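Local coordinates for putative PLP-dependent aminotransferase (Bacillus cereus ATCC 10987, PDB 3JU7), which probably acts as a pyridoxal phosphate-dependent aminotransferase of the DegT/DnrJ/EryC1 family, and binds calcium, at residues G35-R40 / A239-I244; G54-V59 / G198-S203. One frame throughout, in Å; residues are numbered along the deposited sequence.

Interaction 1 of 2, residues G35-R40 / A239-I244; sequences GPINQR and AAAIGI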
ATOM      1  N   GLY A  35      -2.304  15.276   3.512  1.00 22.23           N
ATOM      2  CA  GLY A  35      -2.102  16.653   3.140  1.00 21.81           C
ATOM      3  C   GLY A  35      -3.364  17.391   2.710  1.00 21.36           C
ATOM      4  O   GLY A  35      -4.452  16.827   2.629  1.00 18.82           O
ATOM      5  N   PRO A  36      -3.228  18.682   2.447  1.00 22.74           N
ATOM      6  CA  PRO A  36      -4.415  19.506   2.193  1.00 24.14           C
ATOM      7  C   PRO A  36      -5.202  19.106   0.938  1.00 22.76           C
ATOM      8  O   PRO A  36      -6.389  19.325   0.895  1.00 24.93           O
ATOM      9  CB  PRO A  36      -3.846  20.929   2.006  1.00 23.54           C
ATOM     10  CG  PRO A  36      -2.419  20.845   2.207  1.00 25.51           C
ATOM     11  CD  PRO A  36      -1.977  19.444   2.435  1.00 22.63           C
ATOM     12  N   ILE A  37      -4.534  18.559  -0.076  1.00 22.84           N
ATOM     13  CA  ILE A  37      -5.191  18.161  -1.331  1.00 21.83           C
ATOM     14  C   ILE A  37      -5.963  16.889  -1.049  1.00 24.38           C
ATOM     15  O   ILE A  37      -7.127  16.757  -1.444  1.00 25.29           O
ATOM     16  CB  ILE A  37      -4.155  18.028  -2.488  1.00 24.09           C
ATOM     17  CG1 ILE A  37      -3.655  19.429  -2.845  1.00 22.83           C
ATOM     18  CG2 ILE A  37      -4.734  17.332  -3.749  1.00 17.55           C
ATOM     19  CD1 ILE A  37      -2.311  19.388  -3.391  1.00 37.03           C
ATOM     20  N   ASN A  38      -5.358  15.981  -0.296  1.00 23.71           N
ATOM     21  CA  ASN A  38      -6.106  14.804   0.161  1.00 23.18           C
ATOM     22  C   ASN A  38      -7.320  15.189   1.009  1.00 22.84           C
ATOM     23  O   ASN A  38      -8.422  14.686   0.807  1.00 22.53           O
ATOM     24  CB  ASN A  38      -5.207  13.888   0.937  1.00 25.26           C
ATOM     25  CG  ASN A  38      -5.822  12.518   1.162  1.00 27.37           C
ATOM     26  OD1 ASN A  38      -5.741  11.620   0.305  1.00 26.85           O
ATOM     27  ND2 ASN A  38      -6.412  12.337   2.328  1.00 23.87           N
ATOM     28  N   GLN A  39      -7.152  16.103   1.946  1.00 24.16           N
ATOM     29  CA  GLN A  39      -8.313  16.542   2.724  1.00 23.76           C
ATOM     30  C   GLN A  39      -9.357  17.149   1.792  1.00 24.46           C
ATOM     31  O   GLN A  39     -10.552  16.923   1.987  1.00 22.27           O
ATOM     32  CB  GLN A  39      -7.973  17.583   3.774  1.00 24.57           C
ATOM     33  CG  GLN A  39      -7.023  17.153   4.888  1.00 30.92           C
ATOM     34  CD  GLN A  39      -6.501  18.350   5.676  1.00 36.82           C
ATOM     35  OE1 GLN A  39      -7.286  19.248   6.069  1.00 49.46           O
ATOM     36  NE2 GLN A  39      -5.184  18.388   5.906  1.00 34.08           N
ATOM     37  N   ARG A  40      -8.917  17.937   0.807  1.00 23.52           N
ATOM     38  CA  ARG A  40      -9.869  18.603  -0.104  1.00 22.02           C
ATOM     39  C   ARG A  40     -10.633  17.550  -0.877  1.00 20.59           C
ATOM     40  O   ARG A  40     -11.839  17.629  -1.018  1.00 21.88           O
ATOM     41  CB  ARG A  40      -9.165  19.555  -1.076  1.00 21.41           C
ATOM     42  CG  ARG A  40     -10.122  20.396  -1.939  1.00 26.27           C
ATOM     43  CD  ARG A  40      -9.391  21.240  -3.003  1.00 24.64           C
ATOM     44  NE  ARG A  40      -8.367  22.032  -2.352  1.00 29.51           N
ATOM     45  CZ  ARG A  40      -7.274  22.516  -2.915  1.00 32.83           C
ATOM     46  NH1 ARG A  40      -7.023  22.343  -4.204  1.00 33.34           N
ATOM     47  NH2 ARG A  40      -6.435  23.209  -2.168  1.00 37.23           N
ATOM     48  N   ALA A 239      -1.664  11.513  -6.012  1.00 20.16           N
ATOM     49  CA  ALA A 239      -2.846  10.705  -6.233  1.00 21.48           C
ATOM     50  C   ALA A 239      -4.121  11.493  -5.911  1.00 23.35           C
ATOM     51  O   ALA A 239      -5.047  11.498  -6.719  1.00 25.64           O
ATOM     52  CB  ALA A 239      -2.794   9.393  -5.429  1.00 19.77           C
ATOM     53  N   ALA A 240      -4.166  12.205  -4.784  1.00 23.62           N
ATOM     54  CA  ALA A 240      -5.357  13.047  -4.474  1.00 22.26           C
ATOM     55  C   ALA A 240      -5.617  14.096  -5.539  1.00 21.28           C
ATOM     56  O   ALA A 240      -6.767  14.402  -5.845  1.00 22.41           O
ATOM     57  CB  ALA A 240      -5.207  13.718  -3.151  1.00 20.38           C
ATOM     58  N   ALA A 241      -4.546  14.672  -6.089  1.00 22.66           N
ATOM     59  CA  ALA A 241      -4.648  15.675  -7.169  1.00 20.02           C
ATOM     60  C   ALA A 241      -5.433  15.104  -8.353  1.00 21.49           C
ATOM     61  O   ALA A 241      -6.360  15.735  -8.854  1.00 20.22           O
ATOM     62  CB  ALA A 241      -3.241  16.119  -7.633  1.00 16.96           C
ATOM     63  N   ILE A 242      -5.078  13.883  -8.770  1.00 20.56           N
ATOM     64  CA  ILE A 242      -5.770  13.247  -9.882  1.00 21.88           C
ATOM     65  C   ILE A 242      -7.206  12.919  -9.450  1.00 23.35           C
ATOM     66  O   ILE A 242      -8.144  13.138 -10.202  1.00 22.45           O
ATOM     67  CB  ILE A 242      -5.022  11.995 -10.422  1.00 21.86           C
ATOM     68  CG1 ILE A 242      -3.607  12.406 -10.871  1.00 20.40           C
ATOM     69  CG2 ILE A 242      -5.780  11.401 -11.594  1.00 17.25           C
ATOM     70  CD1 ILE A 242      -2.884  11.425 -11.716  1.00 22.77           C
ATOM     71  N   GLY A 243      -7.386  12.436  -8.227  1.00 20.72           N
ATOM     72  CA  GLY A 243      -8.735  12.173  -7.750  1.00 21.68           C
ATOM     73  C   GLY A 243      -9.635  13.382  -7.842  1.00 20.95           C
ATOM     74  O   GLY A 243     -10.785  13.294  -8.313  1.00 22.09           O
ATOM     75  N   ILE A 244      -9.148  14.534  -7.403  1.00 21.41           N
ATOM     76  CA  ILE A 244      -9.969  15.757  -7.487  1.00 21.25           C
ATOM     77  C   ILE A 244     -10.376  16.088  -8.925  1.00 22.63           C
ATOM     78  O   ILE A 244     -11.497  16.570  -9.175  1.00 26.29           O
ATOM     79  CB  ILE A 244      -9.220  17.009  -6.921  1.00 23.22           C
ATOM     80  CG1 ILE A 244      -9.167  16.960  -5.396  1.00 27.66           C
ATOM     81  CG2 ILE A 244      -9.866  18.371  -7.430  1.00 17.40           C
ATOM     82  CD1 ILE A 244      -8.308  18.061  -4.834  1.00 24.01           C
TER

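Interaction 2 of 2, residues G54-V59 / G198-S203; sequences GAVTTV and GGLIYS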
ATOM      1  N   GLY A  54     -21.579  10.883   7.610  1.00 22.35           N
ATOM      2  CA  GLY A  54     -20.519   9.904   7.699  1.00 24.14           C
ATOM      3  C   GLY A  54     -19.164  10.561   7.433  1.00 24.15           C
ATOM      4  O   GLY A  54     -19.006  11.792   7.532  1.00 25.01           O
ATOM      5  N   ALA A  55     -18.197   9.723   7.081  1.00 21.23           N
ATOM      6  CA  ALA A  55     -16.834  10.151   6.890  1.00 21.50           C
ATOM      7  C   ALA A  55     -16.138   9.201   5.939  1.00 22.99           C
ATOM      8  O   ALA A  55     -16.481   8.007   5.849  1.00 21.96           O
ATOM      9  CB  ALA A  55     -16.087  10.192   8.224  1.00 18.27           C
ATOM     10  N   VAL A  56     -15.121   9.724   5.265  1.00 22.92           N
ATOM     11  CA  VAL A  56     -14.318   8.910   4.383  1.00 21.19           C
ATOM     12  C   VAL A  56     -12.823   9.068   4.685  1.00 24.22           C
ATOM     13  O   VAL A  56     -12.354  10.107   5.244  1.00 22.42           O
ATOM     14  CB  VAL A  56     -14.546   9.289   2.885  1.00 21.50           C
ATOM     15  CG1 VAL A  56     -16.034   9.066   2.441  1.00 18.48           C
ATOM     16  CG2 VAL A  56     -14.086  10.706   2.652  1.00 20.52           C
ATOM     17  N   THR A  57     -12.055   8.046   4.293  1.00 21.77           N
ATOM     18  CA  THR A  57     -10.623   8.237   4.207  1.00 22.30           C
ATOM     19  C   THR A  57     -10.080   7.642   2.920  1.00 24.02           C
ATOM     20  O   THR A  57     -10.518   6.564   2.487  1.00 24.70           O
ATOM     21  CB  THR A  57      -9.881   7.655   5.415  1.00 23.43           C
ATOM     22  OG1 THR A  57      -8.530   8.113   5.350  1.00 25.37           O
ATOM     23  CG2 THR A  57      -9.942   6.048   5.433  1.00 18.45           C
ATOM     24  N   THR A  58      -9.131   8.339   2.291  1.00 23.32           N
ATOM     25  CA  THR A  58      -8.423   7.748   1.147  1.00 21.91           C
ATOM     26  C   THR A  58      -7.476   6.669   1.674  1.00 22.91           C
ATOM     27  O   THR A  58      -7.142   6.676   2.854  1.00 22.07           O
ATOM     28  CB  THR A  58      -7.650   8.780   0.356  1.00 22.44           C
ATOM     29  OG1 THR A  58      -6.675   9.404   1.205  1.00 23.35           O
ATOM     30  CG2 THR A  58      -8.603   9.874  -0.225  1.00 17.74           C
ATOM     31  N   VAL A  59      -7.127   5.702   0.820  1.00 23.13           N
ATOM     32  CA  VAL A  59      -6.094   4.706   1.128  1.00 21.45           C
ATOM     33  C   VAL A  59      -5.268   4.494  -0.139  1.00 22.89           C
ATOM     34  O   VAL A  59      -5.682   4.915  -1.211  1.00 22.10           O
ATOM     35  CB  VAL A  59      -6.672   3.383   1.627  1.00 21.91           C
ATOM     36  CG1 VAL A  59      -7.316   3.591   2.998  1.00 20.79           C
ATOM     37  CG2 VAL A  59      -7.670   2.806   0.612  1.00 21.61           C
ATOM     38  N   GLY A 198      -5.225   3.760  -5.932  1.00 19.71           N
ATOM     39  CA  GLY A 198      -5.916   4.460  -4.880  1.00 22.54           C
ATOM     40  C   GLY A 198      -7.165   3.714  -4.426  1.00 22.88           C
ATOM     41  O   GLY A 198      -7.564   2.728  -5.018  1.00 25.18           O
ATOM     42  N   GLY A 199      -7.785   4.217  -3.380  1.00 21.62           N
ATOM     43  CA  GLY A 199      -9.014   3.672  -2.865  1.00 22.71           C
ATOM     44  C   GLY A 199      -9.583   4.594  -1.810  1.00 23.97           C
ATOM     45  O   GLY A 199      -8.984   5.631  -1.500  1.00 22.16           O
ATOM     46  N   LEU A 200     -10.748   4.197  -1.278  1.00 24.35           N
ATOM     47  CA  LEU A 200     -11.498   4.970  -0.301  1.00 20.86           C
ATOM     48  C   LEU A 200     -12.275   4.040   0.636  1.00 22.23           C
ATOM     49  O   LEU A 200     -12.724   2.933   0.236  1.00 19.08           O
ATOM     50  CB  LEU A 200     -12.474   5.877  -1.005  1.00 21.50           C
ATOM     51  CG  LEU A 200     -13.153   7.010  -0.184  1.00 27.07           C
ATOM     52  CD1 LEU A 200     -12.275   8.236  -0.066  1.00 15.21           C
ATOM     53  CD2 LEU A 200     -14.485   7.389  -0.745  1.00 17.91           C
ATOM     54  N   ILE A 201     -12.429   4.486   1.884  1.00 22.22           N
ATOM     55  CA  ILE A 201     -13.299   3.816   2.846  1.00 21.76           C
ATOM     56  C   ILE A 201     -14.340   4.793   3.323  1.00 21.71           C
ATOM     57  O   ILE A 201     -14.013   5.903   3.666  1.00 21.23           O
ATOM     58  CB  ILE A 201     -12.553   3.226   4.080  1.00 21.67           C
ATOM     59  CG1 ILE A 201     -11.344   2.407   3.621  1.00 22.26           C
ATOM     60  CG2 ILE A 201     -13.528   2.371   4.894  1.00 18.41           C
ATOM     61  CD1 ILE A 201     -10.586   1.685   4.751  1.00 26.20           C
ATOM     62  N   TYR A 202     -15.600   4.372   3.313  1.00 21.38           N
ATOM     63  CA  TYR A 202     -16.699   5.187   3.838  1.00 23.03           C
ATOM     64  C   TYR A 202     -17.320   4.460   5.025  1.00 22.78           C
ATOM     65  O   TYR A 202     -17.418   3.237   5.015  1.00 21.52           O
ATOM     66  CB  TYR A 202     -17.810   5.372   2.794  1.00 21.30           C
ATOM     67  CG  TYR A 202     -19.040   5.989   3.395  1.00 20.07           C
ATOM     68  CD1 TYR A 202     -19.140   7.372   3.565  1.00 23.24           C
ATOM     69  CD2 TYR A 202     -20.092   5.196   3.864  1.00 19.18           C
ATOM     70  CE1 TYR A 202     -20.263   7.947   4.149  1.00 19.69           C
ATOM     71  CE2 TYR A 202     -21.221   5.777   4.453  1.00 19.58           C
ATOM     72  CZ  TYR A 202     -21.308   7.149   4.572  1.00 20.32           C
ATOM     73  OH  TYR A 202     -22.429   7.713   5.157  1.00 17.81           O
ATOM     74  N   SER A 203     -17.720   5.213   6.039  1.00 21.86           N
ATOM     75  CA  SER A 203     -18.598   4.680   7.090  1.00 22.94           C
ATOM     76  C   SER A 203     -19.442   5.812   7.613  1.00 23.63           C
ATOM     77  O   SER A 203     -19.059   6.996   7.596  1.00 23.52           O
ATOM     78  CB  SER A 203     -17.844   3.973   8.225  1.00 23.07           C
ATOM     79  OG  SER A 203     -18.722   3.419   9.193  1.00 21.14           O
TER

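Interaction 1 of 2, residues G35-R40 / A239-I244
Ile37 presses its CG2 methyl onto the flank of helix 237-248, a compact example of how small residues let two helices pack side by side. The methyl stands anti to the backbone N (chi1 -70° places CG1 on the N side instead), which carries it across the gap to Ala240 CB at 3.7 Å and to the backbone N of Ala241 at 3.5 Å. Ala240 CB also rests on the main chain of the facing helix, 3.6 Å from Asn38 CA. Ile244 CD1 completes this tight part, 3.8 Å from Ile37 CG2. The two axes come within 8.5 Å and run at 33° to one another. The more open side belongs to Arg40, whose aliphatic stem alone meets Ile244, crossing it at about a right angle with CD 3.8 Å from Ile244 CD1. The guanidinium group lies beyond the contact, where NH2 forms a salt bridge with Glu24 OE1. Between the two segments, then, methyl groups meet one another and main chain, without a polar bond. The polar link between the helices comes from Glu237, just before 239-244, whose carboxylate accepts hydrogen bonds from the backbone N-H of Ile37 (OE2) and Asn38 (OE1), while Asn38 OD1 turns to Thr58.

Interaction 2 of 2, residues G54-V59 / G198-S203
Ala55 and Ser203 open an antiparallel pairing in which backbone hydrogen bonds set the register, a textbook case of strand association. They exchange two bonds, from Ala55 N to Ser203 O at 2.9 Å and back from Ser203 N to Ala55 O. Thr57 and Ile201 form the next reciprocal pair, with Ile201 N 2.9 Å from Thr57 O. At the far end Val59 N donates to Gly199 O from well above the carbonyl plane, and the return bond from Gly199 N is weak, bent to 125°. Between these pairs come CA-H...O contacts, the shortest joining Val56 CA to Ile201 O at 3.1 Å. Apolar contacts alternate between faces. On one, Val56 CG1 meets the Tyr202 ring edge in its plane, 3.7 Å from CD1, and Leu200 CD1 lies 3.9 Å from Val56 CB. On the other, Thr57 and Ile201 lie side by side. Thr57 OG1 donates to Thr58 O and accepts from Lys213 NZ, and Tyr202 OH bonds to Arg53 O, so these polar ends make no cross-strand bond. Strand 55-59 is outermost within the chain; 199-203 also pairs with 182-186. Alternate side chains thus serve opposite helical layers: Val56 and Thr58 meet helix 36-48, Ala55, Thr57 and Ile201 helix 206-215.

Overall arrangement
Interactions 1 and 2 illustrate how a helix and the strand that follows it can be tied together through one side chain. Helix 36-48 leads into strand 55-59, and interaction 2 is nested inside the chain loop closed by interaction 1; their centres lie 12 Å apart. They meet directly where Asn38 OD1 and Thr58 OG1 stand 2.6 Å apart, probably hydrogen-bonded, joining helix start to sheet edge. The helix also lies over the strand, with Glu42 and Met46 against Val56. Interaction 1 is the one near calcium: the side chain of Ile244 is about 8 Å from a bound ion, and that of Arg40 about 8 Å from that of Asp20, a known calcium-binding residue, though not occupied in this chain. Interaction 2 lies away from the annotated sites.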